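Local coordinates for putative immunoglobulin-blocking virulence protein (Mycoplasma mycoides subsp. capri, PDB 7ADK) that probably binds host antibodies and blocks them, a virulence activity that would help the mycoplasma to evade humoral immunity, at residues H152-D155 with K156-K159; N518-A521 with L522-T525; G572-M575 with V576-R580; D597-L600 with G601-S604. All blocks are in the same frame, centred on the assembly; numbering follows the deposited sequence.

Overall arrangement
Interactions 1, 2 and 3 form one connected cluster, with interaction 4 at its edge. Helix 567-579, which carries interaction 3, is the common neighbour. Asp155 OD1 of interaction 1 forms a salt bridge with Arg574 NH1 of interaction 3 at 2.7 Å, and Leu522 O of interaction 2 probably accepts from Arg580 NH2 of interaction 3 at 3.0 Å. Interactions 1 and 2 meet directly, Lys159 O lying 3.0 Å from Arg523 NH1 in a probable hydrogen bond. Interaction 4 touches the end of the helix, where CD2 of Leu600 packs on the carbonyl oxygen of Tyr578. Its centre lies about 12 Å from that of interaction 3 and about 21 Å from that of interaction 2.

Interaction 1: H152-D155 with K156-K159; sequences HQRD and KDRK
Arg154 and Arg158, one helical turn apart, run side by side in the same direction, and CG of Arg158 sits over the centre of one face of the Arg154 guanidinium, 3.9 Å above its plane. The two guanidinium planes are only 16° apart, and Arg154 NH2 comes to 4.4 Å from Arg158 NE. The like charges are probably tolerated because Arg158 also forms salt bridges with Asp571 and Glu567. Arg154 stays extended from CG to NE, whereas in Arg158 a chi1 of -60° puts CG over that face and the bends at chi2 and chi3 turn the guanidinium toward its two acidic partners. On another side of the turn, Gln153 OE1 lies 3.7 Å from CB of Lys156; both are long, flexible polar residues suited to an exposed surface. The carboxylate of Asp157 folds back on the preceding turn, OD2 reaching 3.5 Å from Arg154 CA, because its CG stands between the backbone N and the carbonyl carbon (chi1 75°). Behind these side chains, Asp157 N donates to Gln153 O at 3.1 Å and Arg158 N to Arg154 O at 3.3 Å. Lys159, with positive phi, closes the helix in a Schellman motif. Near the start, His152 N donates to Asp155 OD2 at 3.2 Å from above the carboxylate plane, which leaves OD1 for a salt bridge with Arg574. Asp155 is thus the buried member of a largely exposed turn: the short helix 153-157 lies against helix 567-579, to which Asp155 and Arg158 fasten it.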
# COMPACT_ATOMS: atom_id res chain seq x y z
N HIS A 152 -45.68 8.01 -1.74
CA HIS A 152 -46.62 8.09 -0.62
C HIS A 152 -46.62 9.50 -0.05
O HIS A 152 -45.60 10.17 -0.03
CB HIS A 152 -46.26 7.06 0.47
CG HIS A 152 -46.18 5.63 -0.00
ND1 HIS A 152 -45.47 4.60 0.63
CD2 HIS A 152 -46.87 5.08 -1.04
CE1 HIS A 152 -45.71 3.49 -0.08
NE2 HIS A 152 -46.55 3.75 -1.08
N GLN A 153 -47.76 9.97 0.45
CA GLN A 153 -47.85 11.33 0.99
C GLN A 153 -46.97 11.50 2.24
O GLN A 153 -46.34 12.55 2.39
CB GLN A 153 -49.33 11.66 1.25
CG GLN A 153 -49.56 13.13 1.61
CD GLN A 153 -49.10 14.11 0.54
OE1 GLN A 153 -48.33 15.02 0.79
NE2 GLN A 153 -49.53 13.98 -0.69
N ARG A 154 -46.68 10.46 3.03
CA ARG A 154 -45.60 10.52 4.05
C ARG A 154 -44.18 10.70 3.48
O ARG A 154 -43.33 11.31 4.12
CB ARG A 154 -45.71 9.32 5.00
CG ARG A 154 -44.89 9.54 6.27
CD ARG A 154 -44.91 8.32 7.20
NE ARG A 154 -44.00 8.47 8.34
CZ ARG A 154 -42.69 8.34 8.35
NH1 ARG A 154 -42.01 8.00 7.30
NH2 ARG A 154 -42.02 8.56 9.43
N ASP A 155 -43.91 10.27 2.24
CA ASP A 155 -42.64 10.56 1.57
C ASP A 155 -42.50 12.04 1.19
O ASP A 155 -41.40 12.56 1.05
CB ASP A 155 -42.41 9.70 0.31
CG ASP A 155 -42.61 8.18 0.41
OD1 ASP A 155 -42.59 7.62 1.52
OD2 ASP A 155 -42.76 7.52 -0.65
N LYS A 156 -43.60 12.77 1.00
CA LYS A 156 -43.54 14.23 0.78
C LYS A 156 -43.45 15.00 2.09
O LYS A 156 -42.60 15.88 2.20
CB LYS A 156 -44.71 14.67 -0.12
CG LYS A 156 -44.56 16.13 -0.56
CD LYS A 156 -45.53 16.52 -1.69
CE LYS A 156 -45.18 15.91 -3.05
NZ LYS A 156 -44.00 16.55 -3.68
N ASP A 157 -44.24 14.66 3.10
CA ASP A 157 -44.31 15.47 4.32
C ASP A 157 -43.09 15.33 5.25
O ASP A 157 -42.79 16.26 6.00
CB ASP A 157 -45.67 15.30 5.01
CG ASP A 157 -45.92 14.00 5.77
OD1 ASP A 157 -45.16 13.68 6.71
OD2 ASP A 157 -46.95 13.35 5.53
N ARG A 158 -42.31 14.25 5.15
CA ARG A 158 -40.97 14.11 5.75
C ARG A 158 -39.82 14.70 4.91
O ARG A 158 -38.66 14.58 5.30
CB ARG A 158 -40.67 12.63 6.07
CG ARG A 158 -41.63 11.96 7.05
CD ARG A 158 -41.75 12.64 8.41
NE ARG A 158 -40.49 12.68 9.16
CZ ARG A 158 -40.30 13.27 10.32
NH1 ARG A 158 -41.23 13.88 10.96
NH2 ARG A 158 -39.16 13.28 10.90
N LYS A 159 -40.12 15.30 3.75
CA LYS A 159 -39.14 15.85 2.79
C LYS A 159 -38.04 14.84 2.45
O LYS A 159 -36.84 15.09 2.58
CB LYS A 159 -38.62 17.23 3.26
CG LYS A 159 -39.77 18.23 3.51
CD LYS A 159 -39.30 19.68 3.53
CE LYS A 159 -38.99 20.24 2.15
NZ LYS A 159 -40.20 20.45 1.33

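Interaction 2: N518-A521 with L522-T525; sequences NPLA and LRNT
A chi1 of -163° sets CG of Arg523 opposite its own N, and a bend at chi3 then turns the chain back alongside Leu520, whose CG is anti to the carbonyl carbon (chi1 -58°). The two side chains point the same way, and the methyl CD2 of Leu520 approaches NH2 of Arg523 obliquely at 3.7 Å. Arginine suits a partly exposed site of this kind: its chain can lie along a buried leucine while its NH1 donates to the carbonyl of Lys159. The backbone turn is held by Ala521 N bonding to Asn518 O at 3.0 Å, followed by two weak bonds, from Leu522 N to Pro519 O and from Arg523 N to Leu520 O at 3.4 Å. Asn518 OD1 accepts from Leu520 N at 3.1 Å, the donor tilted 24° from the carbonyl plane, while Asn518 ND2 turns to Asp560. Proline fits the next position, since its ring fixes phi and it has no N-H to satisfy; its side chain packs on Val576. Leu522 faces Leu502 and Phe585. The pattern is that of an Asx turn leading into a 3-10 segment, 519-521, followed by a type I turn from Leu522 to Thr525, here immediately after strand 516-517 at one edge of a five-stranded parallel sheet.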
# COMPACT_ATOMS: atom_id res chain seq x y z
N ASN A 518 -23.36 11.15 3.41
CA ASN A 518 -24.49 11.30 4.32
C ASN A 518 -25.76 11.39 3.47
O ASN A 518 -25.86 12.28 2.64
CB ASN A 518 -24.26 12.53 5.21
CG ASN A 518 -25.22 12.59 6.38
OD1 ASN A 518 -26.38 12.26 6.27
ND2 ASN A 518 -24.77 13.00 7.53
N PRO A 519 -26.76 10.51 3.63
CA PRO A 519 -27.94 10.57 2.78
C PRO A 519 -28.76 11.85 2.99
O PRO A 519 -29.35 12.34 2.04
CB PRO A 519 -28.71 9.29 3.10
CG PRO A 519 -28.29 8.94 4.52
CD PRO A 519 -26.84 9.39 4.56
N LEU A 520 -28.70 12.47 4.17
CA LEU A 520 -29.33 13.76 4.44
C LEU A 520 -28.66 14.94 3.70
O LEU A 520 -29.32 15.93 3.44
CB LEU A 520 -29.32 14.00 5.95
CG LEU A 520 -30.03 12.91 6.77
CD1 LEU A 520 -29.71 13.08 8.24
CD2 LEU A 520 -31.54 12.97 6.57
N ALA A 521 -27.39 14.83 3.30
CA ALA A 521 -26.69 15.88 2.55
C ALA A 521 -27.22 16.11 1.13
O ALA A 521 -26.83 17.09 0.50
CB ALA A 521 -25.20 15.54 2.51
N LEU A 522 -28.11 15.27 0.62
CA LEU A 522 -28.63 15.35 -0.74
C LEU A 522 -30.11 15.76 -0.77
O LEU A 522 -30.74 15.64 -1.83
CB LEU A 522 -28.39 14.00 -1.43
CG LEU A 522 -26.94 13.50 -1.42
CD1 LEU A 522 -26.89 12.09 -2.00
CD2 LEU A 522 -26.03 14.40 -2.24
N ARG A 523 -30.70 16.21 0.34
CA ARG A 523 -32.17 16.30 0.52
C ARG A 523 -32.88 17.11 -0.57
O ARG A 523 -33.91 16.69 -1.07
CB ARG A 523 -32.48 16.86 1.93
CG ARG A 523 -33.93 16.59 2.32
CD ARG A 523 -34.41 17.43 3.51
NE ARG A 523 -33.91 16.98 4.81
CZ ARG A 523 -34.35 15.97 5.52
NH1 ARG A 523 -35.18 15.08 5.08
NH2 ARG A 523 -33.94 15.84 6.74
N ASN A 524 -32.29 18.23 -0.98
CA ASN A 524 -32.80 19.14 -2.01
C ASN A 524 -31.84 19.25 -3.22
O ASN A 524 -31.72 20.28 -3.88
CB ASN A 524 -33.29 20.45 -1.39
CG ASN A 524 -32.44 20.89 -0.24
OD1 ASN A 524 -31.27 21.19 -0.40
ND2 ASN A 524 -32.96 20.84 0.96
N THR A 525 -31.19 18.13 -3.54
CA THR A 525 -30.54 17.88 -4.84
C THR A 525 -31.48 17.06 -5.71
O THR A 525 -31.90 15.99 -5.30
CB THR A 525 -29.22 17.13 -4.65
OG1 THR A 525 -28.31 17.97 -4.00
CG2 THR A 525 -28.57 16.71 -5.96

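Interaction 3: G572-M575 with V576-R580; sequences GLRM and VYYAR
Met575 and Arg580 lie side by side and point the same way, with CG of the methionine 3.8 Å from CD of the arginine; the flexible thioether chain follows the aliphatic part of its partner. Leu573 instead crosses Tyr577 at a slant, CD1 meeting ring atom CE2 at 3.7 Å; tyrosine suits the place, giving leucine an apolar ring while its hydroxyl bonds to Pro606 O. Leu573, Val576 and Tyr577 pack on Leu554 of strand 553-555 in the parallel sheet. The five-residue spacing of Met575 and Arg580 goes with the wider pi-type turn at 576-579, with which helix 567-579 finishes. Its mark is a pair of bonds, from Ala579 N to Arg574 O at 2.9 Å and from Arg580 N to Met575 O at 2.8 Å. Arg574 O also keeps the alpha-type bond from Tyr578 N at 2.9 Å, its two donors arriving from opposite faces of its plane. Arg574 and Tyr578 cross at about a right angle: CG of the arginine comes to the edge of the ring, near its plane, and the tyrosine CB lies over one face of the guanidinium. The long, extended chain of Arg574 lets that group reach Asp155 and Asp627 O, while the Arg580 guanidinium continues to Glu583 and to the carbonyl of Leu522.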
# COMPACT_ATOMS: atom_id res chain seq x y z
N GLY A 572 -33.23 9.73 6.96
CA GLY A 572 -32.10 9.61 6.04
C GLY A 572 -31.91 8.19 5.49
O GLY A 572 -31.54 8.03 4.33
N LEU A 573 -32.19 7.17 6.29
CA LEU A 573 -32.03 5.76 5.96
C LEU A 573 -33.09 5.29 4.95
O LEU A 573 -32.76 4.68 3.93
CB LEU A 573 -32.09 4.99 7.29
CG LEU A 573 -31.50 3.59 7.32
CD1 LEU A 573 -30.00 3.64 7.20
CD2 LEU A 573 -31.80 2.92 8.65
N ARG A 574 -34.36 5.63 5.17
CA ARG A 574 -35.46 5.32 4.26
C ARG A 574 -35.41 6.14 2.97
O ARG A 574 -35.89 5.65 1.95
CB ARG A 574 -36.80 5.48 5.01
CG ARG A 574 -38.01 4.97 4.22
CD ARG A 574 -39.29 4.97 5.07
NE ARG A 574 -40.44 4.34 4.40
CZ ARG A 574 -41.19 4.85 3.44
NH1 ARG A 574 -40.91 5.97 2.88
NH2 ARG A 574 -42.26 4.24 3.03
N MET A 575 -34.78 7.32 2.95
CA MET A 575 -34.54 8.10 1.73
C MET A 575 -33.87 7.25 0.66
O MET A 575 -34.36 7.13 -0.47
CB MET A 575 -33.67 9.34 2.02
CG MET A 575 -33.84 10.35 0.89
SD MET A 575 -32.67 11.71 0.84
CE MET A 575 -31.28 10.87 0.08
N VAL A 576 -32.80 6.58 1.03
CA VAL A 576 -32.03 5.70 0.15
C VAL A 576 -32.75 4.38 -0.08
O VAL A 576 -32.92 3.93 -1.21
CB VAL A 576 -30.65 5.48 0.77
CG1 VAL A 576 -29.79 4.65 -0.14
CG2 VAL A 576 -29.97 6.81 1.04
N TYR A 577 -33.18 3.73 1.00
CA TYR A 577 -33.70 2.38 0.94
C TYR A 577 -35.10 2.27 0.34
O TYR A 577 -35.42 1.18 -0.12
CB TYR A 577 -33.59 1.74 2.34
CG TYR A 577 -32.17 1.50 2.88
CD1 TYR A 577 -31.04 1.53 2.03
CD2 TYR A 577 -31.96 1.23 4.25
CE1 TYR A 577 -29.76 1.29 2.53
CE2 TYR A 577 -30.67 0.99 4.75
CZ TYR A 577 -29.56 1.02 3.89
OH TYR A 577 -28.30 0.78 4.35
N TYR A 578 -35.92 3.33 0.27
CA TYR A 578 -37.28 3.27 -0.32
C TYR A 578 -37.81 4.57 -0.94
O TYR A 578 -38.39 4.49 -2.02
CB TYR A 578 -38.31 2.78 0.71
CG TYR A 578 -38.08 1.38 1.24
CD1 TYR A 578 -38.38 0.27 0.43
CD2 TYR A 578 -37.53 1.19 2.51
CE1 TYR A 578 -38.13 -1.03 0.90
CE2 TYR A 578 -37.27 -0.10 2.98
CZ TYR A 578 -37.57 -1.22 2.18
OH TYR A 578 -37.30 -2.45 2.66
N ALA A 579 -37.66 5.74 -0.33
CA ALA A 579 -38.33 6.95 -0.80
C ALA A 579 -37.74 7.53 -2.11
O ALA A 579 -38.46 8.13 -2.89
CB ALA A 579 -38.33 8.00 0.31
N ARG A 580 -36.45 7.33 -2.37
CA ARG A 580 -35.76 7.68 -3.62
C ARG A 580 -35.09 6.47 -4.28
O ARG A 580 -34.28 6.61 -5.18
CB ARG A 580 -34.79 8.85 -3.40
CG ARG A 580 -35.51 10.17 -3.08
CD ARG A 580 -34.56 11.31 -2.70
NE ARG A 580 -33.89 11.88 -3.87
CZ ARG A 580 -32.95 12.80 -3.88
NH1 ARG A 580 -32.47 13.22 -5.00
NH2 ARG A 580 -32.47 13.35 -2.80

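Interaction 4: D597-L600 with G601-S604; sequences DKKL and GQNS
The carbonyl oxygen of Lys599 is gripped by two groups from the following turn. Gln602 N donates to Lys599 O at 3.0 Å from above the carbonyl plane, 46° out of it, and Asn603 ND2 adds a weak, strongly bent bond to Lys599 O at 2.8 Å. Asparagine suits this place because its short amide offers a donor and an acceptor together: ND2 turns back to the lysine carbonyl while OD1 accepts from the backbone N of Gly593. The amide is carried back over the turn by a chi1 of -67°, which places CG of Asn603 beside its own backbone N. Separately, CB of Asn603 comes to 3.5 Å from Leu600 O. That oxygen takes a weak bond from Asn603 N at 3.3 Å and a hydrogen bond from Arg636 NH1. The backbone here forms an inverse gamma turn centred on Lys599, closed weakly by Leu600 N on Lys598 O at 3.1 Å, and passes straight into a short 3-10 turn; both belong to the long connection between helix 567-579 and strand 608-610. On the outer side, CB of Lys599 lies 4.1 Å from CG of Gln602, an aliphatic touch between two exposed residues with polar ends, the lysine NZ being paired with Glu595. Gly601 N donates to the side chain of Asn633, against which Leu600 also packs.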
# COMPACT_ATOMS: atom_id res chain seq x y z
N ASP A 597 -39.20 0.75 -10.17
CA ASP A 597 -40.24 1.68 -9.76
C ASP A 597 -41.36 1.01 -8.93
O ASP A 597 -42.00 1.67 -8.12
CB ASP A 597 -40.81 2.32 -11.03
CG ASP A 597 -39.72 2.94 -11.90
OD1 ASP A 597 -39.13 3.96 -11.48
OD2 ASP A 597 -39.45 2.41 -12.99
N LYS A 598 -41.59 -0.29 -9.13
CA LYS A 598 -42.63 -1.07 -8.43
C LYS A 598 -42.04 -1.82 -7.24
O LYS A 598 -42.34 -1.50 -6.09
CB LYS A 598 -43.36 -2.02 -9.40
CG LYS A 598 -44.49 -2.81 -8.73
CD LYS A 598 -45.21 -3.73 -9.70
CE LYS A 598 -46.31 -4.54 -9.02
NZ LYS A 598 -47.04 -5.40 -9.95
N LYS A 599 -41.22 -2.83 -7.51
CA LYS A 599 -40.65 -3.74 -6.50
C LYS A 599 -39.33 -3.19 -5.97
O LYS A 599 -38.27 -3.74 -6.24
CB LYS A 599 -40.49 -5.16 -7.07
CG LYS A 599 -41.81 -5.84 -7.42
CD LYS A 599 -41.54 -7.28 -7.87
CE LYS A 599 -42.82 -8.00 -8.28
NZ LYS A 599 -42.55 -9.00 -9.33
N LEU A 600 -39.39 -2.12 -5.19
CA LEU A 600 -38.22 -1.47 -4.58
C LEU A 600 -37.32 -2.48 -3.85
O LEU A 600 -36.10 -2.36 -3.90
CB LEU A 600 -38.69 -0.36 -3.64
CG LEU A 600 -38.99 0.99 -4.29
CD1 LEU A 600 -39.90 0.94 -5.49
CD2 LEU A 600 -39.64 1.89 -3.27
N GLY A 601 -37.89 -3.52 -3.24
CA GLY A 601 -37.18 -4.61 -2.59
C GLY A 601 -36.18 -5.41 -3.44
O GLY A 601 -35.12 -5.77 -2.93
N GLN A 602 -36.47 -5.67 -4.72
CA GLN A 602 -35.60 -6.45 -5.62
C GLN A 602 -34.37 -5.68 -6.12
O GLN A 602 -33.48 -6.26 -6.73
CB GLN A 602 -36.42 -6.98 -6.81
CG GLN A 602 -37.58 -7.93 -6.46
CD GLN A 602 -37.15 -9.31 -6.00
OE1 GLN A 602 -36.08 -9.54 -5.50
NE2 GLN A 602 -37.96 -10.31 -6.10
N ASN A 603 -34.30 -4.39 -5.86
CA ASN A 603 -33.24 -3.49 -6.29
C ASN A 603 -32.08 -3.44 -5.30
O ASN A 603 -32.26 -3.72 -4.12
CB ASN A 603 -33.86 -2.12 -6.52
CG ASN A 603 -34.81 -2.14 -7.69
OD1 ASN A 603 -34.42 -1.87 -8.80
ND2 ASN A 603 -36.03 -2.56 -7.53
N SER A 604 -30.89 -3.05 -5.77
CA SER A 604 -29.73 -2.82 -4.91
C SER A 604 -29.86 -1.55 -4.06
O SER A 604 -30.67 -0.67 -4.35
CB SER A 604 -28.48 -2.82 -5.76
OG SER A 604 -27.33 -2.57 -5.00